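Local coordinates for periplasmic binding protein (Veillonella parvula, PDB 4N01), which probably binds a small solute, perhaps a metal chelate, in the periplasm and hands it to a membrane importer, at residues Ile140-Asp143 and Lys144-Gln148; Ile152-Glu156 and Ser157-Thr161; Glu257-Ala261 and Gln262-Tyr266; Gln296-Thr299 and Ala300-Glu303. All coordinates share one frame; numbering follows the deposited sequence.

In the fold
All four contacts are local, each made within one continuous stretch, and they fall into two groups, one in each lobe of the chain. Interactions 1 and 2 follow one another along the first parallel sheet: their centres are 18 Å apart, and Ile152 CD1 packs on Ala142 CB at 3.6 Å. Interactions 3 and 4, centres 9 Å apart, belong to the second sheet and are tied together by a probable hydrogen bond from Thr299 N to Asn263 OD1, 2.7 Å. Interaction 2 lies nearest the middle, about 11 Å from the centre of the chain, whereas 1 and 4 sit at far ends with centres 50 Å apart. The side chain of Glu156 in interaction 2 is about 9 Å from a bound sodium ion.

Interaction 1 (Ile140-Asp143 and Lys144-Gln148); sequences IPAD and KMISQ
The first turn of helix 142-147, entered from Pro141 at the N-cap position, is where Ile140 and Met145 meet. Ile140 CB lies 3.7 Å from CE of Met145, a selenomethionine whose extended chain crosses the isoleucine at about a right angle and brings its methyl end to this branch point. Pro141 O accepts Lys144 N at 3.0 Å, with the donor well above the carbonyl plane, and the lysine chain then runs beside the proline ring until NZ is 4.0 Å from Pro141 CD. The helix is the crossover of the beta-alpha-beta unit 127-129, 142-147, 151-153, and its inner side, Ala142, Met145 and Ile146, packs on Ile152 of the following strand. Ile146 N points almost straight at Ala142 O (2.8 Å, 169° at the hydrogen). With its CG1 beside the backbone N (chi1 -63°), Ile146 also brings that carbon to 3.2 Å from Ala142 O. An alanine here would probably open a gap between the helix and the strand, where Ile146 CG1 had packed on Ile152 CD1. One residue on, Asp143 O takes two donors from Ser147, the backbone N at 3.0 Å and, weakly, OG at 3.2 Å.

Interaction 2 (Ile152-Glu156 and Ser157-Thr161); sequences IWIPE and SMLST
Leu159 folds back over the residues that precede the turn and fits its branched end between Ile154 and Glu156. Its CD2 meets Ile154 CG2 at 3.8 Å, the two side chains crossing at about a right angle, while CD1 lies 3.6 Å from Glu156 OE2. The glutamate reaches that methyl because its chain bends at chi2 (-68°), which brings the carboxylate obliquely across the leucine's end. Between the two methyls, Leu159 CG rests 3.6 Å from Pro155 O, the floor of this hollow.

A second bump is the pyrrolidine ring of Pro155, which presses against the extended chain of Met158, a selenomethionine: Pro155 CG is 3.8 Å from SE, and Pro155 CB lies close to Met158 CG. Beyond the ring, Thr73 and Met76 of helix 71-79 complete the packing.

Two backbone bonds hold this shape, Met158 N to Pro155 O at 3.0 Å and Leu159 N to Glu156 O at 3.0 Å, both with the donor far above the carbonyl plane. A water gives a hydrogen to Glu156 O and also bonds Ser160 OG, which in turn pairs with Lys162 N. Asp171 receives Glu156 N on OD1 and Ser157 N on OD2. The two i to i+3 bonds, Pro155 to Met158 and Glu156 to Leu159, mark the short 3-10 turn that follows strand 151-153, the edge strand of the first parallel sheet.

Interaction 3 (Glu257-Ala261 and Gln262-Tyr266); sequences ETVIA and QNPDY. With FMT (formic acid), chain H.
Gln262 leaves the last turn of helix 256-262 with its side chain packed first against Thr258, one turn back. Its CB lies 3.5 Å from Thr258 O and CG is slightly nearer to the same oxygen, at 3.4 Å; that carbonyl also accepts Gln262 N at 3.0 Å, with the donor tilted 23° from the carbonyl plane. The carbonyl is thus flanked by the backbone N-H and by CB and CG of the glutamine. At CG the chain bends (chi2 -67°) and carries CD away from the helix. Of the terminal amide, OE1 is hydrogen-bonded beyond the two segments, while NE2 has its main partner in Val241 O and also makes a weak bond, 3.1 Å, to O1 of a formic acid molecule that probably comes from the crystallisation liquor.

Asn263 closes the helix. Its N binds Val259 O at 2.9 Å and, weakly, Ile260 O, and Asn263 then leaves helical geometry with a positive phi. A water donates to Ile260 O and weakly to Asn263 OD1, an oxygen whose stronger partner is Thr299 N. Pro264 turns its ring back under the helix: CD is 3.3 Å from Val259 O and 4.0 Å from Val259 CG1. The valine puts CG1 there by holding it opposite the backbone N (chi1 -176°), and it crosses the proline at about a right angle; Phe212 of strand 209-214 touches both. A positive-phi residue followed by proline here ends the helix and leads the chain into strand 266-270 of the second parallel sheet.

Interaction 4 (Gln296-Thr299 and Ala300-Glu303); sequences QDIT and AVKE
Ala300 opens the second half of this helix start with its CB 4.2 Å from Ile298 CG2, the methyl of the N-cap residue. Val301 comes next and brings CG2 to Ile298 CB at 3.9 Å, while its CB lies 3.4 Å from Ile298 O. With chi1 at 177°, CG2 lies beside the valine's backbone N and reaches the isoleucine. In the chain, the short helix 299-303 follows helix 280-290 and precedes strand 306-309, the edge strand of the second parallel sheet, and Ala300 and Val301 both turn onto Ile267 of the neighbouring strand. An alanine in place of Val301 would probably leave Ile298 CB without its methyl neighbour and thin the packing on Ile267. Lys302 N then bonds Ile298 O, 2.9 Å and nearly straight at 167°, and its chain runs back over the incoming loop, with CE 3.3 Å from Asp297 O. Last, Glu303 N donates to Thr299 O at 2.9 Å. The glutamate chain extends beside the threonine, both pointing the same way, and sets OE1 3.5 Å from Thr299 CG2.

Interaction 1 (Ile140-Asp143 and Lys144-Gln148)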
loop_
_atom_site.group_PDB
_atom_site.type_symbol
_atom_site.label_atom_id
_atom_site.label_comp_id
_atom_site.label_asym_id
_atom_site.label_seq_id
_atom_site.Cartn_x
_atom_site.Cartn_y
_atom_site.Cartn_z
ATOM N N ILE A 140 -3.139 -18.447 7.315
ATOM C CA ILE A 140 -3.203 -19.772 6.709
ATOM C C ILE A 140 -1.913 -20.061 5.955
ATOM O O ILE A 140 -1.665 -19.462 4.905
ATOM C CB ILE A 140 -4.382 -19.888 5.734
ATOM C CG1 ILE A 140 -5.672 -19.444 6.420
ATOM C CG2 ILE A 140 -4.514 -21.318 5.216
ATOM C CD1 ILE A 140 -6.881 -19.571 5.540
ATOM N N PRO A 141 -1.088 -20.978 6.494
ATOM C CA PRO A 141 0.208 -21.310 5.889
ATOM C C PRO A 141 0.060 -21.699 4.423
ATOM O O PRO A 141 -0.839 -22.469 4.062
ATOM C CB PRO A 141 0.682 -22.512 6.713
ATOM C CG PRO A 141 0.027 -22.321 8.051
ATOM C CD PRO A 141 -1.333 -21.756 7.724
ATOM N N ALA A 142 0.937 -21.145 3.593
ATOM C CA ALA A 142 0.887 -21.340 2.153
ATOM C C ALA A 142 0.896 -22.808 1.759
ATOM O O ALA A 142 0.188 -23.201 0.839
ATOM C CB ALA A 142 2.045 -20.606 1.492
ATOM N N ASP A 143 1.695 -23.613 2.453
ATOM C CA ASP A 143 1.822 -25.029 2.118
ATOM C C ASP A 143 0.482 -25.771 2.195
ATOM O O ASP A 143 0.254 -26.727 1.451
ATOM C CB ASP A 143 2.865 -25.710 3.018
ATOM C CG ASP A 143 2.380 -25.888 4.447
ATOM O OD1 ASP A 143 1.825 -26.962 4.763
ATOM O OD2 ASP A 143 2.550 -24.953 5.256
ATOM N N LYS A 144 -0.404 -25.325 3.084
ATOM C CA LYS A 144 -1.725 -25.938 3.206
ATOM C C LYS A 144 -2.579 -25.620 1.984
ATOM O O LYS A 144 -3.252 -26.492 1.451
ATOM C CB LYS A 144 -2.429 -25.466 4.479
ATOM C CG LYS A 144 -1.898 -26.088 5.758
ATOM C CD LYS A 144 -2.669 -25.560 6.962
ATOM C CE LYS A 144 -2.036 -25.990 8.281
ATOM N NZ LYS A 144 -2.492 -25.139 9.425
HETATM N N MSE A 145 -2.544 -24.364 1.548
HETATM C CA MSE A 145 -3.248 -23.951 0.339
HETATM C C MSE A 145 -2.700 -24.670 -0.886
HETATM O O MSE A 145 -3.449 -25.157 -1.736
HETATM C CB MSE A 145 -3.088 -22.450 0.124
HETATM C CG MSE A 145 -3.700 -21.593 1.197
HETATM SE SE MSE A 145 -3.672 -19.770 0.566
HETATM C CE MSE A 145 -4.421 -18.908 2.158
ATOM N N ILE A 146 -1.378 -24.714 -0.981
ATOM C CA ILE A 146 -0.723 -25.386 -2.098
ATOM C C ILE A 146 -1.082 -26.874 -2.151
ATOM O O ILE A 146 -1.272 -27.424 -3.234
ATOM C CB ILE A 146 0.803 -25.119 -2.067
ATOM C CG1 ILE A 146 1.046 -23.616 -2.246
ATOM C CG2 ILE A 146 1.523 -25.905 -3.138
ATOM C CD1 ILE A 146 2.498 -23.177 -2.023
ATOM N N SER A 147 -1.221 -27.511 -0.988
ATOM C CA SER A 147 -1.717 -28.893 -0.920
ATOM C C SER A 147 -3.054 -29.066 -1.622
ATOM O O SER A 147 -3.336 -30.124 -2.191
ATOM C CB SER A 147 -1.881 -29.340 0.534
ATOM O OG SER A 147 -0.659 -29.818 1.058
ATOM N N GLN A 148 -3.878 -28.024 -1.574
ATOM C CA GLN A 148 -5.224 -28.078 -2.123
ATOM C C GLN A 148 -5.288 -27.433 -3.500
ATOM O O GLN A 148 -6.365 -27.036 -3.949
ATOM C CB GLN A 148 -6.193 -27.372 -1.169
ATOM C CG GLN A 148 -6.171 -27.936 0.242
ATOM C CD GLN A 148 -6.723 -29.345 0.308
ATOM O OE1 GLN A 148 -7.846 -29.601 -0.126
ATOM N NE2 GLN A 148 -5.932 -30.267 0.848
#

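Interaction 2 (Ile152-Glu156 and Ser157-Thr161)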
loop_
_atom_site.group_PDB
_atom_site.type_symbol
_atom_site.label_atom_id
_atom_site.label_comp_id
_atom_site.label_asym_id
_atom_site.label_seq_id
_atom_site.Cartn_x
_atom_site.Cartn_y
_atom_site.Cartn_z
ATOM N N ILE A 152 -1.024 -19.226 -5.459
ATOM C CA ILE A 152 -0.815 -18.043 -4.635
ATOM C C ILE A 152 0.042 -17.045 -5.394
ATOM O O ILE A 152 1.077 -17.409 -5.959
ATOM C CB ILE A 152 -0.087 -18.392 -3.325
ATOM C CG1 ILE A 152 -0.866 -19.463 -2.560
ATOM C CG2 ILE A 152 0.088 -17.147 -2.465
ATOM C CD1 ILE A 152 -0.159 -19.958 -1.303
ATOM N N TRP A 153 -0.386 -15.788 -5.408
ATOM C CA TRP A 153 0.367 -14.729 -6.073
ATOM C C TRP A 153 0.468 -13.539 -5.151
ATOM O O TRP A 153 -0.529 -13.128 -4.555
ATOM C CB TRP A 153 -0.348 -14.285 -7.349
ATOM C CG TRP A 153 0.352 -13.154 -8.030
ATOM C CD1 TRP A 153 1.489 -13.231 -8.778
ATOM C CD2 TRP A 153 -0.028 -11.771 -8.012
ATOM N NE1 TRP A 153 1.837 -11.983 -9.233
ATOM C CE2 TRP A 153 0.920 -11.070 -8.779
ATOM C CE3 TRP A 153 -1.080 -11.061 -7.424
ATOM C CZ2 TRP A 153 0.851 -9.689 -8.976
ATOM C CZ3 TRP A 153 -1.153 -9.690 -7.624
ATOM C CH2 TRP A 153 -0.190 -9.022 -8.396
ATOM N N ILE A 154 1.661 -12.968 -5.043
ATOM C CA ILE A 154 1.868 -11.793 -4.194
ATOM C C ILE A 154 2.526 -10.689 -5.012
ATOM O O ILE A 154 3.532 -10.941 -5.685
ATOM C CB ILE A 154 2.792 -12.134 -3.007
ATOM C CG1 ILE A 154 2.138 -13.214 -2.136
ATOM C CG2 ILE A 154 3.097 -10.881 -2.176
ATOM C CD1 ILE A 154 3.065 -13.783 -1.089
ATOM N N PRO A 155 1.948 -9.475 -4.982
ATOM C CA PRO A 155 2.577 -8.353 -5.692
ATOM C C PRO A 155 4.045 -8.200 -5.290
ATOM O O PRO A 155 4.384 -8.233 -4.095
ATOM C CB PRO A 155 1.764 -7.143 -5.229
ATOM C CG PRO A 155 0.376 -7.715 -4.955
ATOM C CD PRO A 155 0.656 -9.103 -4.374
ATOM N N GLU A 156 4.917 -8.057 -6.281
ATOM C CA GLU A 156 6.325 -7.806 -5.997
ATOM C C GLU A 156 6.516 -6.549 -5.168
ATOM O O GLU A 156 7.500 -6.433 -4.434
ATOM C CB GLU A 156 7.128 -7.700 -7.293
ATOM C CG GLU A 156 7.230 -9.018 -8.063
ATOM C CD GLU A 156 8.078 -10.056 -7.345
ATOM O OE1 GLU A 156 9.100 -9.672 -6.729
ATOM O OE2 GLU A 156 7.719 -11.256 -7.396
ATOM N N SER A 157 5.583 -5.606 -5.279
ATOM C CA SER A 157 5.730 -4.327 -4.575
ATOM C C SER A 157 5.603 -4.521 -3.064
ATOM O O SER A 157 5.937 -3.638 -2.270
ATOM C CB SER A 157 4.726 -3.285 -5.097
ATOM O OG SER A 157 3.387 -3.752 -4.975
HETATM N N MSE A 158 5.113 -5.690 -2.677
HETATM C CA MSE A 158 4.934 -6.026 -1.273
HETATM C C MSE A 158 6.007 -6.976 -0.748
HETATM O O MSE A 158 5.933 -7.415 0.395
HETATM C CB MSE A 158 3.558 -6.670 -1.072
HETATM C CG MSE A 158 2.399 -5.781 -1.480
HETATM SE SE MSE A 158 0.732 -6.767 -1.282
HETATM C CE MSE A 158 -0.355 -5.330 -1.964
ATOM N N LEU A 159 7.009 -7.275 -1.572
ATOM C CA LEU A 159 7.993 -8.311 -1.235
ATOM C C LEU A 159 9.361 -7.822 -0.773
ATOM O O LEU A 159 10.130 -8.594 -0.190
ATOM C CB LEU A 159 8.194 -9.272 -2.412
ATOM C CG LEU A 159 7.028 -10.228 -2.637
ATOM C CD1 LEU A 159 7.334 -11.199 -3.776
ATOM C CD2 LEU A 159 6.757 -10.984 -1.350
ATOM N N SER A 160 9.692 -6.563 -1.039
ATOM C CA SER A 160 11.030 -6.090 -0.685
ATOM C C SER A 160 11.139 -4.577 -0.629
ATOM O O SER A 160 10.238 -3.857 -1.071
ATOM C CB SER A 160 12.072 -6.617 -1.673
ATOM O OG SER A 160 12.191 -5.742 -2.785
ATOM N N THR A 161 12.263 -4.106 -0.097
ATOM C CA THR A 161 12.522 -2.674 -0.002
ATOM C C THR A 161 12.997 -2.073 -1.323
ATOM O O THR A 161 13.293 -0.883 -1.397
ATOM C CB THR A 161 13.541 -2.361 1.096
ATOM O OG1 THR A 161 14.686 -3.199 0.918
ATOM C CG2 THR A 161 12.944 -2.641 2.461
HETATM O O HOH W 1 10.161 -6.321 -4.626
#

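Interaction 3 (Glu257-Ala261 and Gln262-Tyr266)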
loop_
_atom_site.group_PDB
_atom_site.type_symbol
_atom_site.label_atom_id
_atom_site.label_comp_id
_atom_site.label_asym_id
_atom_site.label_seq_id
_atom_site.Cartn_x
_atom_site.Cartn_y
_atom_site.Cartn_z
ATOM N N GLU A 257 15.567 11.707 18.447
ATOM C CA GLU A 257 16.859 12.384 18.247
ATOM C C GLU A 257 17.190 12.484 16.768
ATOM O O GLU A 257 17.654 13.521 16.292
ATOM C CB GLU A 257 17.996 11.663 18.984
ATOM C CG GLU A 257 17.999 11.910 20.480
ATOM C CD GLU A 257 16.851 11.209 21.192
ATOM O OE1 GLU A 257 16.361 10.179 20.669
ATOM O OE2 GLU A 257 16.431 11.690 22.272
ATOM N N THR A 258 16.913 11.407 16.040
ATOM C CA THR A 258 17.231 11.350 14.628
ATOM C C THR A 258 16.319 12.294 13.847
ATOM O O THR A 258 16.770 13.017 12.953
ATOM C CB THR A 258 17.083 9.914 14.096
ATOM O OG1 THR A 258 17.978 9.058 14.820
ATOM C CG2 THR A 258 17.432 9.864 12.617
ATOM N N VAL A 259 15.037 12.297 14.196
ATOM C CA VAL A 259 14.081 13.181 13.539
ATOM C C VAL A 259 14.448 14.641 13.788
ATOM O O VAL A 259 14.414 15.472 12.877
ATOM C CB VAL A 259 12.670 12.925 14.066
ATOM C CG1 VAL A 259 11.653 13.789 13.312
ATOM C CG2 VAL A 259 12.338 11.435 13.944
ATOM N N ILE A 260 14.788 14.954 15.033
ATOM C CA ILE A 260 15.191 16.308 15.383
ATOM C C ILE A 260 16.427 16.744 14.585
ATOM O O ILE A 260 16.477 17.874 14.084
ATOM C CB ILE A 260 15.488 16.422 16.895
ATOM C CG1 ILE A 260 14.193 16.229 17.701
ATOM C CG2 ILE A 260 16.079 17.772 17.219
ATOM C CD1 ILE A 260 14.464 15.964 19.190
ATOM N N ALA A 261 17.415 15.857 14.473
ATOM C CA ALA A 261 18.636 16.150 13.716
ATOM C C ALA A 261 18.312 16.420 12.243
ATOM O O ALA A 261 18.896 17.300 11.612
ATOM C CB ALA A 261 19.605 14.987 13.821
ATOM N N GLN A 262 17.382 15.647 11.703
ATOM C CA GLN A 262 17.019 15.749 10.289
ATOM C C GLN A 262 16.127 16.951 10.003
ATOM O O GLN A 262 16.072 17.428 8.868
ATOM C CB GLN A 262 16.324 14.461 9.829
ATOM C CG GLN A 262 17.262 13.264 9.645
ATOM C CD GLN A 262 18.238 13.434 8.489
ATOM O OE1 GLN A 262 19.090 14.330 8.502
ATOM N NE2 GLN A 262 18.115 12.570 7.475
ATOM N N ASN A 263 15.415 17.416 11.026
ATOM C CA ASN A 263 14.603 18.632 10.922
ATOM C C ASN A 263 13.683 18.657 9.702
ATOM O O ASN A 263 13.863 19.481 8.810
ATOM C CB ASN A 263 15.523 19.861 10.887
ATOM C CG ASN A 263 14.798 21.141 11.257
ATOM O OD1 ASN A 263 13.718 21.097 11.842
ATOM N ND2 ASN A 263 15.394 22.283 10.925
ATOM N N PRO A 264 12.697 17.753 9.647
ATOM C CA PRO A 264 11.836 17.728 8.460
ATOM C C PRO A 264 11.000 18.995 8.262
ATOM O O PRO A 264 10.618 19.657 9.241
ATOM C CB PRO A 264 10.905 16.544 8.734
ATOM C CG PRO A 264 10.898 16.421 10.252
ATOM C CD PRO A 264 12.285 16.777 10.669
ATOM N N ASP A 265 10.726 19.322 6.996
ATOM C CA ASP A 265 9.825 20.423 6.626
ATOM C C ASP A 265 8.356 20.072 6.874
ATOM O O ASP A 265 7.557 20.939 7.239
ATOM C CB ASP A 265 10.003 20.748 5.132
ATOM C CG ASP A 265 11.389 21.277 4.816
ATOM O OD1 ASP A 265 11.806 22.242 5.481
ATOM O OD2 ASP A 265 12.070 20.717 3.919
ATOM N N TYR A 266 8.001 18.808 6.650
ATOM C CA TYR A 266 6.612 18.350 6.813
ATOM C C TYR A 266 6.585 17.056 7.596
ATOM O O TYR A 266 7.500 16.243 7.492
ATOM C CB TYR A 266 5.916 18.144 5.447
ATOM C CG TYR A 266 5.732 19.438 4.707
ATOM C CD1 TYR A 266 4.518 20.111 4.729
ATOM C CD2 TYR A 266 6.790 20.017 4.026
ATOM C CE1 TYR A 266 4.358 21.326 4.077
ATOM C CE2 TYR A 266 6.651 21.229 3.382
ATOM C CZ TYR A 266 5.434 21.880 3.413
ATOM O OH TYR A 266 5.309 23.086 2.778
HETATM C C FMT H . 18.761 11.493 3.960
HETATM O O1 FMT H . 19.187 11.029 5.019
HETATM O O2 FMT H . 17.567 11.582 3.682
HETATM O O HOH W 2 15.142 20.180 14.465
#

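Interaction 4 (Gln296-Thr299 and Ala300-Glu303)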
loop_
_atom_site.group_PDB
_atom_site.type_symbol
_atom_site.label_atom_id
_atom_site.label_comp_id
_atom_site.label_asym_id
_atom_site.label_seq_id
_atom_site.Cartn_x
_atom_site.Cartn_y
_atom_site.Cartn_z
ATOM N N GLN A 296 9.880 20.777 19.713
ATOM C CA GLN A 296 9.307 22.095 19.473
ATOM C C GLN A 296 10.064 22.985 18.496
ATOM O O GLN A 296 9.498 23.938 17.963
ATOM C CB GLN A 296 9.029 22.834 20.786
ATOM C CG GLN A 296 7.601 22.642 21.271
ATOM C CD GLN A 296 6.555 22.927 20.192
ATOM O OE1 GLN A 296 5.517 22.267 20.137
ATOM N NE2 GLN A 296 6.815 23.927 19.346
ATOM N N ASP A 297 11.327 22.672 18.244
ATOM C CA ASP A 297 12.103 23.461 17.291
ATOM C C ASP A 297 12.236 22.812 15.908
ATOM O O ASP A 297 12.887 23.358 15.025
ATOM C CB ASP A 297 13.461 23.854 17.873
ATOM C CG ASP A 297 13.331 24.774 19.075
ATOM O OD1 ASP A 297 12.265 25.415 19.232
ATOM O OD2 ASP A 297 14.298 24.860 19.860
ATOM N N ILE A 298 11.597 21.664 15.712
ATOM C CA ILE A 298 11.546 21.063 14.381
ATOM C C ILE A 298 10.736 21.981 13.455
ATOM O O ILE A 298 9.662 22.460 13.833
ATOM C CB ILE A 298 10.894 19.652 14.422
ATOM C CG1 ILE A 298 11.804 18.661 15.166
ATOM C CG2 ILE A 298 10.581 19.145 13.011
ATOM C CD1 ILE A 298 11.160 17.274 15.348
ATOM N N THR A 299 11.265 22.249 12.262
ATOM C CA THR A 299 10.611 23.148 11.305
ATOM C C THR A 299 9.131 22.819 11.063
ATOM O O THR A 299 8.278 23.696 11.176
ATOM C CB THR A 299 11.354 23.144 9.961
ATOM O OG1 THR A 299 12.664 23.680 10.164
ATOM C CG2 THR A 299 10.621 23.997 8.945
ATOM N N ALA A 300 8.836 21.563 10.739
ATOM C CA ALA A 300 7.452 21.130 10.554
ATOM C C ALA A 300 6.559 21.480 11.749
ATOM O O ALA A 300 5.405 21.891 11.583
ATOM C CB ALA A 300 7.403 19.624 10.268
ATOM N N VAL A 301 7.083 21.320 12.957
ATOM C CA VAL A 301 6.291 21.610 14.142
ATOM C C VAL A 301 6.059 23.108 14.299
ATOM O O VAL A 301 4.929 23.544 14.545
ATOM C CB VAL A 301 6.963 21.033 15.413
ATOM C CG1 VAL A 301 6.167 21.409 16.653
ATOM C CG2 VAL A 301 7.082 19.511 15.299
ATOM N N LYS A 302 7.118 23.899 14.141
ATOM C CA LYS A 302 7.011 25.346 14.297
ATOM C C LYS A 302 6.068 25.938 13.266
ATOM O O LYS A 302 5.344 26.881 13.559
ATOM C CB LYS A 302 8.382 26.025 14.154
ATOM C CG LYS A 302 9.348 25.757 15.301
ATOM C CD LYS A 302 10.604 26.633 15.200
ATOM C CE LYS A 302 11.494 26.217 14.039
ATOM N NZ LYS A 302 12.804 26.938 14.068
ATOM N N GLU A 303 6.092 25.395 12.051
ATOM C CA GLU A 303 5.291 25.951 10.953
ATOM C C GLU A 303 3.925 25.280 10.802
ATOM O O GLU A 303 3.127 25.677 9.957
ATOM C CB GLU A 303 6.076 25.883 9.625
ATOM C CG GLU A 303 7.305 26.790 9.649
ATOM C CD GLU A 303 8.178 26.662 8.416
ATOM O OE1 GLU A 303 7.911 25.776 7.570
ATOM O OE2 GLU A 303 9.139 27.457 8.292
#